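Local atomic coordinates of SufE-like protein 1, chloroplastic/mitochondrial (PDB entry 4PUI), a protein that activates the cysteine desulfurase NFS2, supplying sulfur for iron-sulfur cluster assembly, and carries a C-terminal BolA domain that probably partners glutaredoxins. Residues R6-I10 with E78-L83; E22-V28 with H49-V55; S29-A33 with D45-H49. One frame throughout, in Å; residues are numbered along the deposited sequence.

Contact 1. Residues R6-I10 with E78-L83; sequences RGMRI and ELKSGL
The guanidinium group of Arg-6 carries the backbone of Leu-83 over one face, with Leu-83 N lying above the centre of the plane, while the carboxylate of Glu-78 and a water lie at its edge. The guanidinium of Arg-9 has Glu-78 at its edge and Arg-6 CA over one face, offset toward the rim. Arg-9 grips the acid side-on: NE binds Glu-78 OE2 at 2.8 Å and NH2 binds Glu-78 OE1 at 3.0 Å, both nearly straight and both on syn lone pairs, with the two planes only 10° apart. Arg-6 meets the same carboxylate differently. Its plane is turned 72° from that of the acid, and its NE reaches Glu-78 OE1 on the anti side, 2.8 Å away and tilted out of the carboxylate plane. One acid thus bridges two arginines, OE1 accepting from both, which would probably stabilise its negative charge and fix its rotation. A bend at chi3 (-64°) turns the Arg-6 guanidinium across the turn that follows helix 76-79, where NH2 makes a weak bond to Ser-81 O; a water joins this NH2 to Glu-78 OE1. A CB at Gly-82 would run into Arg-6 NH2, and the backbone angles there would also press it against the carbonyl O of Ser-81. Deeper than the charged groups, toward the sheet, Ile-10 and Leu-83 meet tip to tip, CD1 to CD2 at 4.2 Å. The contact locks the first turn of helix 5-18, the first helix of the BolA domain, to the short helix before its last strand, 85-91; Phe-50 of strand 49-55 packs against Arg-6, Ile-10 and Leu-83, and Arg-6 NH1 bonds to Glu-47 O in the loop before that strand.

Contact 2. Residues E22-V28 with H49-V55; sequences ELEVEDV and HFNLRIV
Strands 22-27 and 49-55 run antiparallel, at 162° between their directions, from the hydrogen-bonded pair Glu-22 and Val-55 to the non-hydrogen-bonded pair Asp-27 and Phe-50, and Val-28 N still reaches His-49 O at 2.8 Å just beyond the strand end. On the face bearing the glutamates, Glu-22 and Arg-53 lie side by side, pointing the same way. Arg-53 NH1 forms a salt bridge of 2.8 Å to Glu-22 OE1, near the guanidinium plane, and a water closes the pair by linking the same oxygen to NH2. In Arg-53, CG lies opposite the backbone N (chi1 -178°) and the chain beyond it is fully extended, which carries the guanidinium alongside the acid. Further along this face, Asn-51 ND2 donates to Glu-26 OE1 at 3.1 Å, meeting the oxygen from above the carboxylate plane; Val-28 CG1 packs against the same amide nitrogen, 3.4 Å away. The other face is mostly apolar. Leu-23 CD1 lies beside Ile-54 CG1, and Val-25 CG2 beside Leu-52 CD2, each pair 3.8 Å apart. Val-25 CG1 also touches Phe-50 CD2, while Asp-27 lays its CB 3.6 Å from Phe-50 CE2. The two strands follow the first helix in the helix-strand-strand-helix-helix-strand order of this BolA fold. Strand 49-55 is the middle one of the sheet, bonded on its other flank to the parallel strand 85-91. The Leu-23 and Phe-50 side chains pack on helix 5-18, and Leu-52 and Ile-54 on Ile-71 of helix 64-74, so the helices cover the apolar face of the sheet.

Contact 3. Residues S29-A33 with D45-H49; sequences SYQHA and DGETH
The rings of His-32 and His-49 lie face to face, their centroids 3.5 Å apart and their planes only 9° from parallel. His-49 CD2 sits over the centre of the His-32 ring, and His-32 CG over the centre of the His-49 ring; the nitrogens His-32 ND1 and His-49 NE2 come within 3.3 Å but at an angle too poor for a hydrogen bond. His-32 CB adds a CH-pi contact, 3.8 Å from the centroid of the His-49 ring. Beside the stack, Ser-29 OG accepts from two successive backbone nitrogens, Thr-48 N at 2.8 Å and, much more nearly straight, His-49 N at 3.1 Å. With chi1 at -53°, OG stands beside its own backbone N and faces these amides. Both segments belong to the excursion between strands 22-27 and 49-55 of the BolA domain, whose middle, residues 34-43, is not modelled; residues 29-31 form a short 3-10 segment, and residues 45-49 bring the chain back to strand 49-55. There Asp-45 packs its CB 3.7 Å from Ser-29 CB and its OD2 against Tyr-30 CB. Thr-48 OG1 and His-49 ND1 share a hydrogen bond of 2.7 Å, in the plane of the ring, which helps set its rotation. Were His-49 replaced by an alanine, one face of the His-32 ring would probably lose its stacking partner and Thr-48 OG1 its imidazole mate. Further out, Ser-29 OG is also bonded to Asp-27 OD1, and Glu-47 OE2 bonds to Gly-7 N near the start of helix 5-18.

How the contacts relate
Along the chain the contacts are nested: contact 1 joins the start of helix 5-18 to the segment just before the last strand, contact 2 pairs strands 22-27 and 49-55 within that span, and contact 3 closes the loop between those strands. Their centres lie about 12 to 14 Å apart. Contacts 1 and 2 meet at Phe-50, whose ring also packs on Gly-7 CA, so sheet and helix 5-18 share one apolar layer. Glu-47 connects contact 3 to contact 1, while His-49 belongs to contacts 2 and 3 alike. Sheet, helix start and partly disordered loop are thereby joined at one end of this BolA domain.

Contact 1. Residues R6-I10 with E78-L83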
loop_
_atom_site.group_PDB
_atom_site.type_symbol
_atom_site.label_atom_id
_atom_site.label_comp_id
_atom_site.label_asym_id
_atom_site.label_seq_id
_atom_site.Cartn_x
_atom_site.Cartn_y
_atom_site.Cartn_z
ATOM N N ARG A 6 4.834 -0.848 11.372
ATOM C CA ARG A 6 4.978 -0.453 9.966
ATOM C C ARG A 6 3.627 -0.487 9.245
ATOM O O ARG A 6 3.299 0.439 8.508
ATOM C CB ARG A 6 5.966 -1.345 9.195
ATOM C CG ARG A 6 5.864 -1.173 7.677
ATOM C CD ARG A 6 7.041 -1.795 6.911
ATOM N NE ARG A 6 8.277 -1.113 7.256
ATOM C CZ ARG A 6 9.369 -1.704 7.724
ATOM N NH1 ARG A 6 9.412 -3.019 7.879
ATOM N NH2 ARG A 6 10.432 -0.969 8.024
ATOM N N GLY A 7 2.864 -1.557 9.445
ATOM C CA GLY A 7 1.543 -1.673 8.833
ATOM C C GLY A 7 0.674 -0.467 9.166
ATOM O O GLY A 7 -0.027 0.069 8.308
ATOM N N MET A 8 0.719 -0.043 10.424
ATOM C CA MET A 8 -0.058 1.110 10.866
ATOM C C MET A 8 0.417 2.387 10.177
ATOM O O MET A 8 -0.401 3.213 9.752
ATOM C CB MET A 8 -0.009 1.251 12.392
ATOM C CG MET A 8 -0.746 0.149 13.121
ATOM S SD MET A 8 -2.461 0.005 12.542
ATOM C CE MET A 8 -3.238 1.383 13.377
ATOM N N ARG A 9 1.735 2.547 10.054
ATOM C CA ARG A 9 2.273 3.702 9.337
ATOM C C ARG A 9 1.854 3.723 7.869
ATOM O O ARG A 9 1.538 4.792 7.331
ATOM C CB ARG A 9 3.807 3.751 9.413
ATOM C CG ARG A 9 4.347 4.117 10.757
ATOM C CD ARG A 9 5.836 4.467 10.675
ATOM N NE ARG A 9 6.643 3.402 10.092
ATOM C CZ ARG A 9 7.269 2.468 10.799
ATOM N NH1 ARG A 9 7.167 2.459 12.113
ATOM N NH2 ARG A 9 7.993 1.536 10.191
ATOM N N ILE A 10 1.872 2.551 7.227
ATOM C CA ILE A 10 1.482 2.435 5.822
ATOM C C ILE A 10 0.017 2.829 5.667
ATOM O O ILE A 10 -0.323 3.632 4.800
ATOM C CB ILE A 10 1.720 1.001 5.286
ATOM C CG1 ILE A 10 3.220 0.730 5.105
ATOM C CG2 ILE A 10 0.982 0.770 3.960
ATOM C CD1 ILE A 10 3.513 -0.734 4.767
ATOM N N GLU A 78 9.714 3.482 3.945
ATOM C CA GLU A 78 9.581 2.114 4.456
ATOM C C GLU A 78 10.427 1.165 3.624
ATOM O O GLU A 78 11.113 0.289 4.158
ATOM C CB GLU A 78 8.117 1.655 4.427
ATOM C CG GLU A 78 7.141 2.580 5.163
ATOM C CD GLU A 78 7.344 2.588 6.662
ATOM O OE1 GLU A 78 8.058 1.709 7.181
ATOM O OE2 GLU A 78 6.768 3.477 7.327
ATOM N N LEU A 79 10.391 1.352 2.308
ATOM C CA LEU A 79 11.136 0.493 1.393
ATOM C C LEU A 79 12.640 0.596 1.625
ATOM O O LEU A 79 13.373 -0.351 1.356
ATOM C CB LEU A 79 10.814 0.843 -0.055
ATOM C CG LEU A 79 9.384 0.524 -0.468
ATOM C CD1 LEU A 79 9.043 1.271 -1.733
ATOM C CD2 LEU A 79 9.192 -0.977 -0.660
ATOM N N LYS A 80 13.079 1.749 2.123
ATOM C CA LYS A 80 14.492 1.992 2.434
ATOM C C LYS A 80 14.867 1.607 3.865
ATOM O O LYS A 80 15.942 1.989 4.340
ATOM C CB LYS A 80 14.830 3.471 2.239
ATOM C CG LYS A 80 14.692 4.000 0.818
ATOM C CD LYS A 80 14.715 5.523 0.847
ATOM C CE LYS A 80 14.533 6.137 -0.531
ATOM N NZ LYS A 80 14.486 7.631 -0.457
ATOM N N SER A 81 14.001 0.878 4.567
ATOM C CA SER A 81 14.283 0.560 5.970
ATOM C C SER A 81 13.591 -0.691 6.494
ATOM O O SER A 81 13.222 -0.758 7.674
ATOM C CB SER A 81 13.970 1.753 6.883
ATOM O OG SER A 81 12.617 2.157 6.768
ATOM N N GLY A 82 13.413 -1.682 5.632
ATOM C CA GLY A 82 12.955 -2.974 6.099
ATOM C C GLY A 82 11.802 -3.561 5.322
ATOM O O GLY A 82 11.587 -4.769 5.368
ATOM N N LEU A 83 11.041 -2.711 4.633
ATOM C CA LEU A 83 9.951 -3.183 3.786
ATOM C C LEU A 83 10.538 -3.720 2.487
ATOM O O LEU A 83 11.287 -3.021 1.810
ATOM C CB LEU A 83 8.972 -2.046 3.488
ATOM C CG LEU A 83 7.792 -2.369 2.571
ATOM C CD1 LEU A 83 7.008 -3.498 3.176
ATOM C CD2 LEU A 83 6.892 -1.130 2.357
HETATM O O HOH W 1 10.832 1.887 8.383
#

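Contact 2. Residues E22-V28 with H49-V55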
loop_
_atom_site.group_PDB
_atom_site.type_symbol
_atom_site.label_atom_id
_atom_site.label_comp_id
_atom_site.label_asym_id
_atom_site.label_seq_id
_atom_site.Cartn_x
_atom_site.Cartn_y
_atom_site.Cartn_z
ATOM N N GLU A 22 -11.918 2.841 -0.054
ATOM C CA GLU A 22 -11.677 1.497 0.438
ATOM C C GLU A 22 -10.169 1.329 0.567
ATOM O O GLU A 22 -9.427 1.705 -0.333
ATOM C CB GLU A 22 -12.254 0.468 -0.538
ATOM C CG GLU A 22 -13.743 0.689 -0.755
ATOM C CD GLU A 22 -14.424 -0.350 -1.631
ATOM O OE1 GLU A 22 -13.794 -1.354 -2.027
ATOM O OE2 GLU A 22 -15.623 -0.151 -1.909
ATOM N N LEU A 23 -9.730 0.782 1.694
ATOM C CA LEU A 23 -8.307 0.542 1.912
ATOM C C LEU A 23 -8.081 -0.733 2.710
ATOM O O LEU A 23 -8.659 -0.920 3.790
ATOM C CB LEU A 23 -7.662 1.725 2.645
ATOM C CG LEU A 23 -6.175 1.573 3.005
ATOM C CD1 LEU A 23 -5.280 1.434 1.775
ATOM C CD2 LEU A 23 -5.736 2.758 3.871
ATOM N N GLU A 24 -7.242 -1.619 2.179
ATOM C CA GLU A 24 -6.835 -2.803 2.917
ATOM C C GLU A 24 -5.317 -2.910 2.906
ATOM O O GLU A 24 -4.693 -2.803 1.860
ATOM C CB GLU A 24 -7.431 -4.075 2.316
ATOM C CG GLU A 24 -6.971 -5.340 3.045
ATOM C CD GLU A 24 -7.573 -6.616 2.481
ATOM O OE1 GLU A 24 -8.316 -6.538 1.484
ATOM O OE2 GLU A 24 -7.303 -7.698 3.047
ATOM N N VAL A 25 -4.743 -3.117 4.084
ATOM C CA VAL A 25 -3.302 -3.266 4.239
ATOM C C VAL A 25 -3.116 -4.590 4.949
ATOM O O VAL A 25 -3.475 -4.734 6.116
ATOM C CB VAL A 25 -2.694 -2.105 5.078
ATOM C CG1 VAL A 25 -1.208 -2.358 5.369
ATOM C CG2 VAL A 25 -2.890 -0.766 4.360
ATOM N N GLU A 26 -2.605 -5.581 4.230
ATOM C CA GLU A 26 -2.516 -6.928 4.772
ATOM C C GLU A 26 -1.057 -7.333 4.891
ATOM O O GLU A 26 -0.330 -7.336 3.899
ATOM C CB GLU A 26 -3.258 -7.906 3.859
ATOM C CG GLU A 26 -3.309 -9.332 4.378
ATOM C CD GLU A 26 -3.777 -10.315 3.322
ATOM O OE1 GLU A 26 -3.733 -9.976 2.119
ATOM O OE2 GLU A 26 -4.182 -11.430 3.700
ATOM N N ASP A 27 -0.633 -7.663 6.104
ATOM C CA ASP A 27 0.729 -8.121 6.349
ATOM C C ASP A 27 0.827 -9.590 5.944
ATOM O O ASP A 27 0.206 -10.452 6.560
ATOM C CB ASP A 27 1.075 -7.923 7.834
ATOM C CG ASP A 27 2.536 -8.185 8.151
ATOM O OD1 ASP A 27 3.221 -8.855 7.353
ATOM O OD2 ASP A 27 2.999 -7.731 9.223
ATOM N N VAL A 28 1.598 -9.874 4.900
ATOM C CA VAL A 28 1.805 -11.254 4.476
ATOM C C VAL A 28 3.264 -11.699 4.615
ATOM O O VAL A 28 3.735 -12.589 3.906
ATOM C CB VAL A 28 1.278 -11.491 3.044
ATOM C CG1 VAL A 28 -0.251 -11.363 3.014
ATOM C CG2 VAL A 28 1.927 -10.529 2.057
ATOM N N HIS A 49 6.537 -7.800 3.999
ATOM C CA HIS A 49 5.674 -7.969 2.838
ATOM C C HIS A 49 4.228 -7.620 3.155
ATOM O O HIS A 49 3.662 -8.131 4.119
ATOM C CB HIS A 49 5.736 -9.416 2.344
ATOM C CG HIS A 49 7.071 -9.808 1.796
ATOM N ND1 HIS A 49 8.167 -10.035 2.598
ATOM C CD2 HIS A 49 7.490 -10.009 0.522
ATOM C CE1 HIS A 49 9.202 -10.360 1.845
ATOM N NE2 HIS A 49 8.819 -10.346 0.581
ATOM N N PHE A 50 3.635 -6.752 2.339
ATOM C CA PHE A 50 2.228 -6.407 2.493
ATOM C C PHE A 50 1.497 -6.508 1.168
ATOM O O PHE A 50 2.082 -6.279 0.111
ATOM C CB PHE A 50 2.057 -4.984 3.023
ATOM C CG PHE A 50 2.535 -4.798 4.436
ATOM C CD1 PHE A 50 3.877 -4.597 4.713
ATOM C CD2 PHE A 50 1.627 -4.824 5.490
ATOM C CE1 PHE A 50 4.314 -4.433 6.030
ATOM C CE2 PHE A 50 2.047 -4.652 6.799
ATOM C CZ PHE A 50 3.401 -4.454 7.071
ATOM N N ASN A 51 0.218 -6.865 1.243
ATOM C CA ASN A 51 -0.696 -6.705 0.121
ATOM C C ASN A 51 -1.516 -5.457 0.378
ATOM O O ASN A 51 -2.062 -5.291 1.467
ATOM C CB ASN A 51 -1.648 -7.906 -0.016
ATOM C CG ASN A 51 -0.927 -9.205 -0.365
ATOM O OD1 ASN A 51 0.113 -9.190 -1.019
ATOM N ND2 ASN A 51 -1.488 -10.332 0.067
ATOM N N LEU A 52 -1.605 -4.583 -0.622
ATOM C CA LEU A 52 -2.412 -3.367 -0.518
ATOM C C LEU A 52 -3.548 -3.390 -1.546
ATOM O O LEU A 52 -3.318 -3.687 -2.717
ATOM C CB LEU A 52 -1.555 -2.149 -0.809
ATOM C CG LEU A 52 -0.292 -1.955 0.021
ATOM C CD1 LEU A 52 0.442 -0.684 -0.395
ATOM C CD2 LEU A 52 -0.638 -1.900 1.498
ATOM N N ARG A 53 -4.765 -3.075 -1.106
ATOM C CA ARG A 53 -5.857 -2.830 -2.039
ATOM C C ARG A 53 -6.387 -1.438 -1.752
ATOM O O ARG A 53 -6.839 -1.159 -0.642
ATOM C CB ARG A 53 -6.976 -3.861 -1.899
ATOM C CG ARG A 53 -8.121 -3.654 -2.911
ATOM C CD ARG A 53 -9.258 -4.623 -2.649
ATOM N NE ARG A 53 -10.351 -4.527 -3.616
ATOM C CZ ARG A 53 -11.378 -3.697 -3.491
ATOM N NH1 ARG A 53 -11.430 -2.873 -2.461
ATOM N NH2 ARG A 53 -12.355 -3.688 -4.399
ATOM N N ILE A 54 -6.289 -0.557 -2.742
ATOM C CA ILE A 54 -6.642 0.845 -2.552
ATOM C C ILE A 54 -7.623 1.281 -3.610
ATOM O O ILE A 54 -7.337 1.164 -4.794
ATOM C CB ILE A 54 -5.400 1.741 -2.680
ATOM C CG1 ILE A 54 -4.241 1.123 -1.904
ATOM C CG2 ILE A 54 -5.697 3.202 -2.226
ATOM C CD1 ILE A 54 -2.896 1.788 -2.176
ATOM N N VAL A 55 -8.764 1.807 -3.174
ATOM C CA VAL A 55 -9.713 2.431 -4.095
ATOM C C VAL A 55 -9.728 3.938 -3.821
ATOM O O VAL A 55 -10.143 4.378 -2.747
ATOM C CB VAL A 55 -11.129 1.844 -3.955
ATOM C CG1 VAL A 55 -12.039 2.439 -5.021
ATOM C CG2 VAL A 55 -11.090 0.316 -4.081
HETATM O O HOH W 2 -15.113 -3.123 -3.563
#

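Contact 3. Residues S29-A33 with D45-H49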
loop_
_atom_site.group_PDB
_atom_site.type_symbol
_atom_site.label_atom_id
_atom_site.label_comp_id
_atom_site.label_asym_id
_atom_site.label_seq_id
_atom_site.Cartn_x
_atom_site.Cartn_y
_atom_site.Cartn_z
ATOM N N SER A 29 3.979 -11.082 5.551
ATOM C CA SER A 29 5.372 -11.435 5.790
ATOM C C SER A 29 5.562 -12.911 6.109
ATOM O O SER A 29 6.589 -13.497 5.768
ATOM C CB SER A 29 5.946 -10.589 6.929
ATOM O OG SER A 29 5.735 -9.223 6.669
ATOM N N TYR A 30 4.570 -13.508 6.762
ATOM C CA TYR A 30 4.618 -14.928 7.103
ATOM C C TYR A 30 4.818 -15.837 5.874
ATOM O O TYR A 30 5.320 -16.950 6.000
ATOM C CB TYR A 30 3.354 -15.331 7.876
ATOM C CG TYR A 30 2.074 -15.272 7.058
ATOM C CD1 TYR A 30 1.652 -16.370 6.306
ATOM C CD2 TYR A 30 1.280 -14.128 7.047
ATOM C CE1 TYR A 30 0.487 -16.327 5.564
ATOM C CE2 TYR A 30 0.109 -14.079 6.305
ATOM C CZ TYR A 30 -0.279 -15.181 5.567
ATOM O OH TYR A 30 -1.436 -15.136 4.827
ATOM N N GLN A 31 4.425 -15.352 4.696
ATOM C CA GLN A 31 4.530 -16.122 3.454
ATOM C C GLN A 31 5.957 -16.169 2.913
ATOM O O GLN A 31 6.261 -16.944 2.001
ATOM C CB GLN A 31 3.597 -15.540 2.385
ATOM C CG GLN A 31 2.126 -15.741 2.680
ATOM C CD GLN A 31 1.216 -14.938 1.765
ATOM O OE1 GLN A 31 1.650 -14.407 0.742
ATOM N NE2 GLN A 31 -0.056 -14.834 2.142
ATOM N N HIS A 32 6.827 -15.340 3.478
ATOM C CA HIS A 32 8.185 -15.199 2.980
ATOM C C HIS A 32 9.196 -15.464 4.086
ATOM O O HIS A 32 10.408 -15.382 3.870
ATOM C CB HIS A 32 8.395 -13.789 2.426
ATOM C CG HIS A 32 7.471 -13.432 1.301
ATOM N ND1 HIS A 32 7.875 -13.418 -0.017
ATOM C CD2 HIS A 32 6.161 -13.082 1.295
ATOM C CE1 HIS A 32 6.858 -13.073 -0.786
ATOM N NE2 HIS A 32 5.805 -12.865 -0.015
ATOM N N ALA A 33 8.691 -15.776 5.273
ATOM C CA ALA A 33 9.544 -15.915 6.445
ATOM C C ALA A 33 8.868 -16.742 7.537
ATOM O O ALA A 33 8.818 -17.968 7.463
ATOM C CB ALA A 33 9.922 -14.532 6.976
ATOM N N ASP A 45 7.699 -11.688 12.295
ATOM C CA ASP A 45 7.932 -11.943 10.855
ATOM C C ASP A 45 8.615 -10.797 10.113
ATOM O O ASP A 45 9.035 -10.968 8.968
ATOM C CB ASP A 45 6.680 -12.399 10.086
ATOM C CG ASP A 45 6.300 -13.829 10.392
ATOM O OD1 ASP A 45 7.220 -14.652 10.580
ATOM O OD2 ASP A 45 5.088 -14.123 10.457
ATOM N N GLY A 46 8.704 -9.629 10.741
ATOM C CA GLY A 46 9.497 -8.559 10.172
ATOM C C GLY A 46 8.784 -7.420 9.475
ATOM O O GLY A 46 9.412 -6.409 9.180
ATOM N N GLU A 47 7.490 -7.570 9.210
ATOM C CA GLU A 47 6.749 -6.591 8.419
ATOM C C GLU A 47 7.481 -6.282 7.124
ATOM O O GLU A 47 7.731 -5.129 6.806
ATOM C CB GLU A 47 6.492 -5.297 9.210
ATOM C CG GLU A 47 5.742 -5.514 10.520
ATOM C CD GLU A 47 5.159 -4.225 11.078
ATOM O OE1 GLU A 47 5.856 -3.559 11.861
ATOM O OE2 GLU A 47 4.011 -3.875 10.721
ATOM N N THR A 48 7.807 -7.331 6.374
ATOM C CA THR A 48 8.594 -7.193 5.156
ATOM C C THR A 48 7.733 -7.224 3.899
ATOM O O THR A 48 8.147 -6.733 2.854
ATOM C CB THR A 48 9.607 -8.339 5.042
ATOM O OG1 THR A 48 8.908 -9.582 5.130
ATOM C CG2 THR A 48 10.630 -8.258 6.160
ATOM N N HIS A 49 6.537 -7.800 3.999
ATOM C CA HIS A 49 5.674 -7.969 2.838
ATOM C C HIS A 49 4.228 -7.620 3.155
ATOM O O HIS A 49 3.662 -8.131 4.119
ATOM C CB HIS A 49 5.736 -9.416 2.344
ATOM C CG HIS A 49 7.071 -9.808 1.796
ATOM N ND1 HIS A 49 8.167 -10.035 2.598
ATOM C CD2 HIS A 49 7.490 -10.009 0.522
ATOM C CE1 HIS A 49 9.202 -10.360 1.845
ATOM N NE2 HIS A 49 8.819 -10.346 0.581
#